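Side-chain contact in Rep protein (Adeno-associated virus - 5, PDB 1M55), which probably nicks viral DNA at the replication origin as the metal-dependent nuclease domain of a rolling-circle-type Rep protein: residues A[105-108]-A[109-112]. Sequence-based numbering, arbitrary orientation.
Sequences GRYV and SQIR
R106 and Q110, one helical turn apart, run side by side and point the same way; their length and flexible polar ends suit an exposed and a partly exposed site. R106 sends CG anti to its own N (chi1 -160°) and bends at chi3, which brings NE to 3.5 Å from NE2 of Q110. The amide nitrogen sits at the guanidinium edge, the two flat groups only 26° apart. Because NE of R106 and NE2 of Q110 are both donors, they meet in van der Waals contact without a hydrogen bond. NE2 of Q110 also lies alongside the R106 chain, 3.8 Å from its CG. Q110 starts differently, CG lying beside its backbone N (chi1 -72°), and the chain, extended beyond CG, reaches back over the preceding turn, putting CG of Q110 3.4 Å from O of R106. NE2 of Q110 thereby also comes near the ring edge of Y107, 4.3 Å from CD2.

Beneath these side chains four successive i to i+4 hydrogen bonds build the alpha-helix, from S109 N to G105 O through to R112 N to V108 O, the last 2.8 Å long. CG1 of I111 reaches back to 3.3 Å from O of Y107. S109, small and polar, suits a partly exposed site; its CA lies over one face of the R112 guanidinium, 3.9 Å above its plane and offset toward the rim.

Apolar, branched V108 and I111 suit their buried positions. I111 packs on F63, E66 and W67 of helix 50-71, where aromatic Y107 stacks its ring on F70, which Q110 also touches. V108 meets V131 and I133 of strand 131-133, with R112 along V131 and W130, so helix 101-118 joins helix 50-71 to the antiparallel sheet.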
ATOM      1  N   GLY A 105      12.311   4.181  11.596  1.00 14.18           N
ATOM      2  CA  GLY A 105      12.416   2.760  11.878  1.00 14.47           C
ATOM      3  C   GLY A 105      11.564   2.354  13.068  1.00 15.59           C
ATOM      4  O   GLY A 105      10.802   1.388  13.000  1.00 15.21           O
ATOM      5  N   ARG A 106      11.673   3.107  14.159  1.00 16.75           N
ATOM      6  CA  ARG A 106      10.900   2.811  15.357  1.00 17.62           C
ATOM      7  C   ARG A 106       9.405   2.980  15.094  1.00 16.56           C
ATOM      8  O   ARG A 106       8.602   2.141  15.506  1.00 17.30           O
ATOM      9  CB  ARG A 106      11.331   3.711  16.512  1.00 21.95           C
ATOM     10  CG  ARG A 106      10.943   3.181  17.884  1.00 29.28           C
ATOM     11  CD  ARG A 106      11.235   4.205  18.963  1.00 33.50           C
ATOM     12  NE  ARG A 106      10.348   5.363  18.866  1.00 37.59           N
ATOM     13  CZ  ARG A 106      10.724   6.622  19.072  1.00 37.72           C
ATOM     14  NH1 ARG A 106      11.981   6.910  19.387  1.00 37.37           N
ATOM     15  NH2 ARG A 106       9.834   7.599  18.983  1.00 42.76           N
ATOM     16  N   TYR A 107       9.036   4.051  14.400  1.00 15.44           N
ATOM     17  CA  TYR A 107       7.630   4.305  14.086  1.00 15.06           C
ATOM     18  C   TYR A 107       7.019   3.166  13.274  1.00 13.55           C
ATOM     19  O   TYR A 107       5.952   2.652  13.619  1.00 12.57           O
ATOM     20  CB  TYR A 107       7.476   5.619  13.319  1.00 16.49           C
ATOM     21  CG  TYR A 107       7.630   6.866  14.164  1.00 18.10           C
ATOM     22  CD1 TYR A 107       7.615   8.128  13.577  1.00 18.63           C
ATOM     23  CD2 TYR A 107       7.780   6.786  15.550  1.00 18.90           C
ATOM     24  CE1 TYR A 107       7.741   9.281  14.343  1.00 20.71           C
ATOM     25  CE2 TYR A 107       7.907   7.935  16.327  1.00 20.31           C
ATOM     26  CZ  TYR A 107       7.887   9.179  15.715  1.00 22.35           C
ATOM     27  OH  TYR A 107       8.012  10.323  16.471  1.00 25.37           O
ATOM     28  N   VAL A 108       7.702   2.766  12.205  1.00 12.47           N
ATOM     29  CA  VAL A 108       7.218   1.689  11.345  1.00 11.88           C
ATOM     30  C   VAL A 108       7.141   0.372  12.115  1.00 11.68           C
ATOM     31  O   VAL A 108       6.230  -0.425  11.900  1.00 10.87           O
ATOM     32  CB  VAL A 108       8.077   1.569  10.058  1.00 12.01           C
ATOM     33  CG1 VAL A 108       7.702   0.328   9.261  1.00 12.30           C
ATOM     34  CG2 VAL A 108       7.865   2.806   9.198  1.00 11.77           C
ATOM     35  N   SER A 109       8.073   0.169  13.043  1.00 12.19           N
ATOM     36  CA  SER A 109       8.082  -1.027  13.880  1.00 12.38           C
ATOM     37  C   SER A 109       6.805  -1.032  14.741  1.00 11.21           C
ATOM     38  O   SER A 109       6.157  -2.074  14.917  1.00 11.58           O
ATOM     39  CB  SER A 109       9.323  -1.026  14.774  1.00 16.76           C
ATOM     40  OG  SER A 109       9.360  -2.179  15.596  1.00 25.71           O
ATOM     41  N   GLN A 110       6.437   0.137  15.257  1.00 10.31           N
ATOM     42  CA  GLN A 110       5.228   0.267  16.067  1.00 10.82           C
ATOM     43  C   GLN A 110       3.987   0.033  15.205  1.00 10.64           C
ATOM     44  O   GLN A 110       3.016  -0.579  15.656  1.00 10.18           O
ATOM     45  CB  GLN A 110       5.163   1.645  16.729  1.00 13.72           C
ATOM     46  CG  GLN A 110       6.156   1.823  17.868  1.00 20.60           C
ATOM     47  CD  GLN A 110       6.085   3.202  18.500  1.00 38.05           C
ATOM     48  OE1 GLN A 110       5.005   3.688  18.850  1.00 42.29           O
ATOM     49  NE2 GLN A 110       7.239   3.841  18.657  1.00 41.84           N
ATOM     50  N   ILE A 111       4.015   0.527  13.969  1.00  9.89           N
ATOM     51  CA  ILE A 111       2.892   0.336  13.060  1.00  9.95           C
ATOM     52  C   ILE A 111       2.733  -1.156  12.772  1.00  9.35           C
ATOM     53  O   ILE A 111       1.620  -1.677  12.785  1.00 10.05           O
ATOM     54  CB  ILE A 111       3.071   1.120  11.744  1.00 10.36           C
ATOM     55  CG1 ILE A 111       3.110   2.624  12.037  1.00 10.13           C
ATOM     56  CG2 ILE A 111       1.926   0.798  10.790  1.00 11.34           C
ATOM     57  CD1 ILE A 111       3.325   3.499  10.821  1.00 10.82           C
ATOM     58  N   ARG A 112       3.847  -1.849  12.545  1.00  8.98           N
ATOM     59  CA  ARG A 112       3.807  -3.286  12.287  1.00  8.88           C
ATOM     60  C   ARG A 112       3.150  -4.014  13.463  1.00  9.16           C
ATOM     61  O   ARG A 112       2.295  -4.882  13.266  1.00  9.41           O
ATOM     62  CB  ARG A 112       5.216  -3.836  12.049  1.00  9.99           C
ATOM     63  CG  ARG A 112       5.258  -5.345  11.831  1.00 12.44           C
ATOM     64  CD  ARG A 112       6.631  -5.821  11.394  1.00 17.86           C
ATOM     65  NE  ARG A 112       7.665  -5.500  12.370  1.00 26.92           N
ATOM     66  CZ  ARG A 112       8.765  -4.804  12.092  1.00 38.58           C
ATOM     67  NH1 ARG A 112       8.983  -4.352  10.859  1.00 41.36           N
ATOM     68  NH2 ARG A 112       9.642  -4.543  13.051  1.00 38.41           N
TER